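Local coordinates for uncharacterized protein YycE (Bacillus subtilis, PDB 1TWU) that is of unknown function but belongs to the vicinal oxygen chelate superfamily and is a putative glyoxalase or fosfomycin resistance protein, at residues A[15-29]-A[118-130]. Sequence-based numbering, arbitrary orientation.
Sequences IARPTGQLDEIIRFY and VTIEDPDGWRIVF
The guanidinium of R17 lies flat over one face of the W126 indole, the two planes tilted by only 7°, with a water in plane at its edge. It is a cation-pi stack, with R17 CZ 3.7 Å from the centroid of the five-membered ring, and R17 CD adds a CH-pi contact to the six-membered ring. The arginine chain bends at chi3 (57°), which turns its flat end onto the indole, while the Y29 hydroxyl comes to the indole edge. The Y29 ring has F28 CD2 over one face and D122 OD2 at its edge. F28 takes D122 CB over one ring face, 3.8 Å from its centroid, and has I120 CG2 at its edge. P123 packs its CD against F28 CB at 3.5 Å.

Two aspartates on the turn joining strands 117-121 and 127-131 carry the polar part. Y29 OH donates a hydrogen bond to D122 OD2 (2.8 Å), on the anti side and tilted out of the carboxylate plane, and the same water links OD2 to R17 NE. D122 OD1 braces the loop by accepting from D124 N, an Asx turn, and W126 N on opposite faces of the carboxylate, while G125 N to D122 O closes the type I turn. T19 OG1 donates a hydrogen bond to the syn lone pair of D124 OD2 (2.7 Å), whereas Q21 NE2 donates to D124 OD1 (2.7 Å) from above the carboxylate plane, almost straight (172°).

The contact thus illustrates how the two sheets of a VOC-type chain can be bridged: the turn enters between strand 12-18 and helix 22-32. R17, linked to D122 through water, probably steadies the buried negative charge there without a direct salt bridge.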
loop_
_atom_site.group_PDB
_atom_site.type_symbol
_atom_site.label_atom_id
_atom_site.label_comp_id
_atom_site.label_asym_id
_atom_site.label_seq_id
_atom_site.Cartn_x
_atom_site.Cartn_y
_atom_site.Cartn_z
ATOM N N ILE A 15 -1.852 -5.171 -1.108
ATOM C CA ILE A 15 -0.584 -4.533 -0.761
ATOM C C ILE A 15 0.121 -5.653 -0.008
ATOM O O ILE A 15 -0.334 -6.055 1.068
ATOM C CB ILE A 15 -0.767 -3.354 0.207
ATOM C CG1 ILE A 15 -1.560 -2.239 -0.468
ATOM C CG2 ILE A 15 0.590 -2.830 0.642
ATOM C CD1 ILE A 15 -0.828 -1.590 -1.631
ATOM N N ALA A 16 1.202 -6.179 -0.580
ATOM C CA ALA A 16 1.945 -7.272 0.049
ATOM C C ALA A 16 3.305 -6.796 0.528
ATOM O O ALA A 16 4.050 -6.170 -0.220
ATOM C CB ALA A 16 2.109 -8.424 -0.928
ATOM N N ARG A 17 3.611 -7.095 1.786
ATOM C CA ARG A 17 4.875 -6.709 2.405
ATOM C C ARG A 17 5.515 -7.897 3.112
ATOM O O ARG A 17 4.825 -8.733 3.694
ATOM C CB ARG A 17 4.649 -5.587 3.425
ATOM C CG ARG A 17 4.089 -4.298 2.833
ATOM C CD ARG A 17 3.605 -3.345 3.926
ATOM N NE ARG A 17 4.659 -3.007 4.879
ATOM C CZ ARG A 17 5.627 -2.123 4.650
ATOM N NH1 ARG A 17 5.677 -1.471 3.492
ATOM N NH2 ARG A 17 6.549 -1.895 5.581
ATOM N N PRO A 18 6.851 -7.988 3.071
ATOM C CA PRO A 18 7.592 -9.076 3.716
ATOM C C PRO A 18 7.858 -8.783 5.195
ATOM O O PRO A 18 7.872 -7.627 5.612
ATOM C CB PRO A 18 8.876 -9.116 2.914
ATOM C CG PRO A 18 9.120 -7.650 2.663
ATOM C CD PRO A 18 7.751 -7.156 2.250
ATOM N N THR A 19 8.074 -9.827 5.988
ATOM C CA THR A 19 8.357 -9.641 7.409
ATOM C C THR A 19 9.188 -10.787 7.965
ATOM O O THR A 19 9.203 -11.880 7.413
ATOM C CB THR A 19 7.046 -9.528 8.263
ATOM O OG1 THR A 19 7.389 -9.200 9.616
ATOM C CG2 THR A 19 6.263 -10.845 8.256
ATOM N N GLY A 20 9.895 -10.520 9.053
ATOM C CA GLY A 20 10.684 -11.556 9.685
ATOM C C GLY A 20 10.029 -11.906 11.013
ATOM O O GLY A 20 10.526 -12.744 11.765
ATOM N N GLN A 21 8.906 -11.256 11.311
ATOM C CA GLN A 21 8.192 -11.501 12.559
ATOM C C GLN A 21 6.690 -11.426 12.305
ATOM O O GLN A 21 6.023 -10.475 12.709
ATOM C CB GLN A 21 8.622 -10.468 13.608
ATOM C CG GLN A 21 8.472 -9.014 13.161
ATOM C CD GLN A 21 8.927 -8.033 14.224
ATOM O OE1 GLN A 21 8.985 -8.369 15.407
ATOM N NE2 GLN A 21 9.236 -6.812 13.813
ATOM N N LEU A 22 6.165 -12.450 11.636
ATOM C CA LEU A 22 4.746 -12.518 11.288
ATOM C C LEU A 22 3.812 -12.558 12.500
ATOM O O LEU A 22 2.659 -12.139 12.415
ATOM C CB LEU A 22 4.487 -13.732 10.380
ATOM C CG LEU A 22 3.145 -13.840 9.639
ATOM C CD1 LEU A 22 2.942 -12.655 8.713
ATOM C CD2 LEU A 22 3.128 -15.126 8.839
ATOM N N ASP A 23 4.295 -13.058 13.628
ATOM C CA ASP A 23 3.449 -13.096 14.807
ATOM C C ASP A 23 3.269 -11.696 15.372
ATOM O O ASP A 23 2.182 -11.342 15.825
ATOM C CB ASP A 23 4.039 -14.023 15.861
ATOM C CG ASP A 23 3.938 -15.490 15.466
ATOM O OD1 ASP A 23 2.839 -15.928 15.043
ATOM O OD2 ASP A 23 4.959 -16.206 15.584
ATOM N N GLU A 24 4.335 -10.900 15.345
ATOM C CA GLU A 24 4.271 -9.527 15.837
ATOM C C GLU A 24 3.336 -8.714 14.950
ATOM O O GLU A 24 2.561 -7.884 15.431
ATOM C CB GLU A 24 5.657 -8.893 15.825
ATOM C CG GLU A 24 6.540 -9.400 16.925
ATOM C CD GLU A 24 5.860 -9.316 18.281
ATOM O OE1 GLU A 24 5.220 -8.282 18.572
ATOM O OE2 GLU A 24 5.971 -10.284 19.060
ATOM N N ILE A 25 3.434 -8.962 13.649
ATOM C CA ILE A 25 2.605 -8.294 12.659
ATOM C C ILE A 25 1.128 -8.619 12.921
ATOM O O ILE A 25 0.266 -7.735 12.866
ATOM C CB ILE A 25 3.016 -8.739 11.224
ATOM C CG1 ILE A 25 4.375 -8.132 10.866
ATOM C CG2 ILE A 25 1.955 -8.356 10.217
ATOM C CD1 ILE A 25 4.391 -6.611 10.796
ATOM N N ILE A 26 0.843 -9.884 13.220
ATOM C CA ILE A 26 -0.524 -10.311 13.495
ATOM C C ILE A 26 -1.090 -9.633 14.748
ATOM O O ILE A 26 -2.255 -9.218 14.768
ATOM C CB ILE A 26 -0.597 -11.845 13.649
ATOM C CG1 ILE A 26 -0.291 -12.499 12.303
ATOM C CG2 ILE A 26 -1.971 -12.266 14.139
ATOM C CD1 ILE A 26 -0.169 -14.002 12.359
ATOM N N ARG A 27 -0.267 -9.516 15.787
ATOM C CA ARG A 27 -0.704 -8.863 17.015
ATOM C C ARG A 27 -1.078 -7.402 16.761
ATOM O O ARG A 27 -2.088 -6.916 17.265
ATOM C CB ARG A 27 0.388 -8.925 18.084
ATOM C CG ARG A 27 0.027 -8.146 19.345
ATOM C CD ARG A 27 1.034 -8.388 20.448
ATOM N NE ARG A 27 0.647 -7.793 21.728
ATOM C CZ ARG A 27 0.923 -6.547 22.101
ATOM N NH1 ARG A 27 1.590 -5.734 21.296
ATOM N NH2 ARG A 27 0.548 -6.121 23.299
ATOM N N PHE A 28 -0.263 -6.707 15.974
ATOM C CA PHE A 28 -0.518 -5.303 15.668
ATOM C C PHE A 28 -1.775 -5.115 14.824
ATOM O O PHE A 28 -2.663 -4.329 15.176
ATOM C CB PHE A 28 0.672 -4.697 14.913
ATOM C CG PHE A 28 0.472 -3.250 14.512
ATOM C CD1 PHE A 28 0.709 -2.217 15.418
ATOM C CD2 PHE A 28 0.030 -2.922 13.231
ATOM C CE1 PHE A 28 0.510 -0.878 15.054
ATOM C CE2 PHE A 28 -0.174 -1.592 12.860
ATOM C CZ PHE A 28 0.067 -0.567 13.774
ATOM N N TYR A 29 -1.843 -5.836 13.706
ATOM C CA TYR A 29 -2.967 -5.716 12.779
ATOM C C TYR A 29 -4.269 -6.380 13.181
ATOM O O TYR A 29 -5.344 -5.818 12.965
ATOM C CB TYR A 29 -2.544 -6.203 11.388
ATOM C CG TYR A 29 -1.593 -5.242 10.738
ATOM C CD1 TYR A 29 -2.057 -4.074 10.141
ATOM C CD2 TYR A 29 -0.211 -5.442 10.812
ATOM C CE1 TYR A 29 -1.162 -3.116 9.633
ATOM C CE2 TYR A 29 0.694 -4.494 10.311
ATOM C CZ TYR A 29 0.213 -3.334 9.726
ATOM O OH TYR A 29 1.094 -2.390 9.258
ATOM N N VAL A 118 -2.007 11.382 13.943
ATOM C CA VAL A 118 -1.180 10.606 14.864
ATOM C C VAL A 118 -0.506 9.475 14.094
ATOM O O VAL A 118 -1.174 8.706 13.404
ATOM C CB VAL A 118 -2.019 9.980 16.001
ATOM C CG1 VAL A 118 -1.138 9.091 16.873
ATOM C CG2 VAL A 118 -2.660 11.075 16.839
ATOM N N THR A 119 0.814 9.375 14.217
ATOM C CA THR A 119 1.573 8.336 13.529
ATOM C C THR A 119 2.103 7.293 14.507
ATOM O O THR A 119 2.802 7.620 15.466
ATOM C CB THR A 119 2.768 8.932 12.756
ATOM O OG1 THR A 119 2.293 9.914 11.828
ATOM C CG2 THR A 119 3.508 7.836 11.992
ATOM N N ILE A 120 1.751 6.034 14.261
ATOM C CA ILE A 120 2.183 4.918 15.099
ATOM C C ILE A 120 2.972 3.979 14.199
ATOM O O ILE A 120 2.539 3.692 13.085
ATOM C CB ILE A 120 0.973 4.121 15.661
ATOM C CG1 ILE A 120 -0.008 5.058 16.390
ATOM C CG2 ILE A 120 1.468 3.012 16.568
ATOM C CD1 ILE A 120 0.579 5.842 17.551
ATOM N N GLU A 121 4.127 3.507 14.657
ATOM C CA GLU A 121 4.903 2.577 13.835
ATOM C C GLU A 121 4.438 1.150 14.072
ATOM O O GLU A 121 4.160 0.765 15.209
ATOM C CB GLU A 121 6.389 2.647 14.160
ATOM C CG GLU A 121 7.050 3.955 13.852
ATOM C CD GLU A 121 8.558 3.846 13.955
ATOM O OE1 GLU A 121 9.045 3.292 14.966
ATOM O OE2 GLU A 121 9.254 4.312 13.025
ATOM N N ASP A 122 4.348 0.362 13.005
ATOM C CA ASP A 122 3.933 -1.023 13.160
ATOM C C ASP A 122 5.201 -1.781 13.561
ATOM O O ASP A 122 6.279 -1.188 13.606
ATOM C CB ASP A 122 3.266 -1.535 11.860
ATOM C CG ASP A 122 4.251 -2.045 10.813
ATOM O OD1 ASP A 122 5.465 -1.744 10.873
ATOM O OD2 ASP A 122 3.783 -2.751 9.894
ATOM N N PRO A 123 5.096 -3.081 13.880
ATOM C CA PRO A 123 6.280 -3.850 14.282
ATOM C C PRO A 123 7.534 -3.708 13.404
ATOM O O PRO A 123 8.659 -3.830 13.902
ATOM C CB PRO A 123 5.757 -5.285 14.319
ATOM C CG PRO A 123 4.333 -5.104 14.707
ATOM C CD PRO A 123 3.904 -3.944 13.850
ATOM N N ASP A 124 7.351 -3.446 12.111
ATOM C CA ASP A 124 8.491 -3.322 11.212
ATOM C C ASP A 124 8.808 -1.914 10.742
ATOM O O ASP A 124 9.502 -1.734 9.741
ATOM C CB ASP A 124 8.325 -4.245 10.002
ATOM C CG ASP A 124 8.405 -5.717 10.380
ATOM O OD1 ASP A 124 9.296 -6.076 11.183
ATOM O OD2 ASP A 124 7.586 -6.513 9.869
ATOM N N GLY A 125 8.291 -0.919 11.456
ATOM C CA GLY A 125 8.590 0.461 11.121
ATOM C C GLY A 125 7.767 1.141 10.053
ATOM O O GLY A 125 8.119 2.238 9.616
ATOM N N TRP A 126 6.695 0.500 9.601
ATOM C CA TRP A 126 5.845 1.127 8.601
ATOM C C TRP A 126 5.082 2.193 9.384
ATOM O O TRP A 126 4.648 1.937 10.505
ATOM C CB TRP A 126 4.881 0.103 7.988
ATOM C CG TRP A 126 4.262 0.565 6.689
ATOM C CD1 TRP A 126 4.703 1.584 5.877
ATOM C CD2 TRP A 126 3.121 -0.002 6.029
ATOM N NE1 TRP A 126 3.908 1.680 4.761
ATOM C CE2 TRP A 126 2.931 0.721 4.828
ATOM C CE3 TRP A 126 2.244 -1.053 6.333
ATOM C CZ2 TRP A 126 1.898 0.422 3.931
ATOM C CZ3 TRP A 126 1.221 -1.351 5.440
ATOM C CH2 TRP A 126 1.058 -0.614 4.255
ATOM N N ARG A 127 4.953 3.389 8.812
ATOM C CA ARG A 127 4.262 4.493 9.476
ATOM C C ARG A 127 2.743 4.435 9.265
ATOM O O ARG A 127 2.242 4.672 8.165
ATOM C CB ARG A 127 4.799 5.842 8.966
ATOM C CG ARG A 127 6.277 6.131 9.268
ATOM C CD ARG A 127 6.516 6.332 10.749
ATOM N NE ARG A 127 7.930 6.492 11.093
ATOM C CZ ARG A 127 8.571 7.657 11.182
ATOM N NH1 ARG A 127 7.942 8.800 10.948
ATOM N NH2 ARG A 127 9.844 7.679 11.543
ATOM N N ILE A 128 2.018 4.112 10.329
ATOM C CA ILE A 128 0.564 4.039 10.258
ATOM C C ILE A 128 0.012 5.377 10.772
ATOM O O ILE A 128 0.132 5.717 11.955
ATOM C CB ILE A 128 0.016 2.860 11.115
ATOM C CG1 ILE A 128 0.839 1.593 10.852
ATOM C CG2 ILE A 128 -1.449 2.595 10.770
ATOM C CD1 ILE A 128 0.923 1.199 9.394
ATOM N N VAL A 129 -0.589 6.141 9.869
ATOM C CA VAL A 129 -1.123 7.444 10.226
ATOM C C VAL A 129 -2.641 7.470 10.339
ATOM O O VAL A 129 -3.361 6.873 9.538
ATOM C CB VAL A 129 -0.674 8.517 9.196
ATOM C CG1 VAL A 129 -1.051 9.920 9.679
ATOM C CG2 VAL A 129 0.822 8.409 8.973
ATOM N N PHE A 130 -3.116 8.164 11.361
ATOM C CA PHE A 130 -4.542 8.334 11.593
ATOM C C PHE A 130 -4.773 9.846 11.510
ATOM O O PHE A 130 -4.397 10.598 12.413
ATOM C CB PHE A 130 -4.902 7.771 12.968
ATOM C CG PHE A 130 -4.612 6.304 13.100
ATOM C CD1 PHE A 130 -5.573 5.356 12.752
ATOM C CD2 PHE A 130 -3.357 5.866 13.511
ATOM C CE1 PHE A 130 -5.287 3.987 12.808
ATOM C CE2 PHE A 130 -3.059 4.507 13.571
ATOM C CZ PHE A 130 -4.026 3.563 13.217
HETATM O O HOH W 1 5.240 -3.450 7.622
HETATM O O HOH W 2 6.244 -5.859 7.466
HETATM O O HOH W 3 10.748 -8.138 10.333
#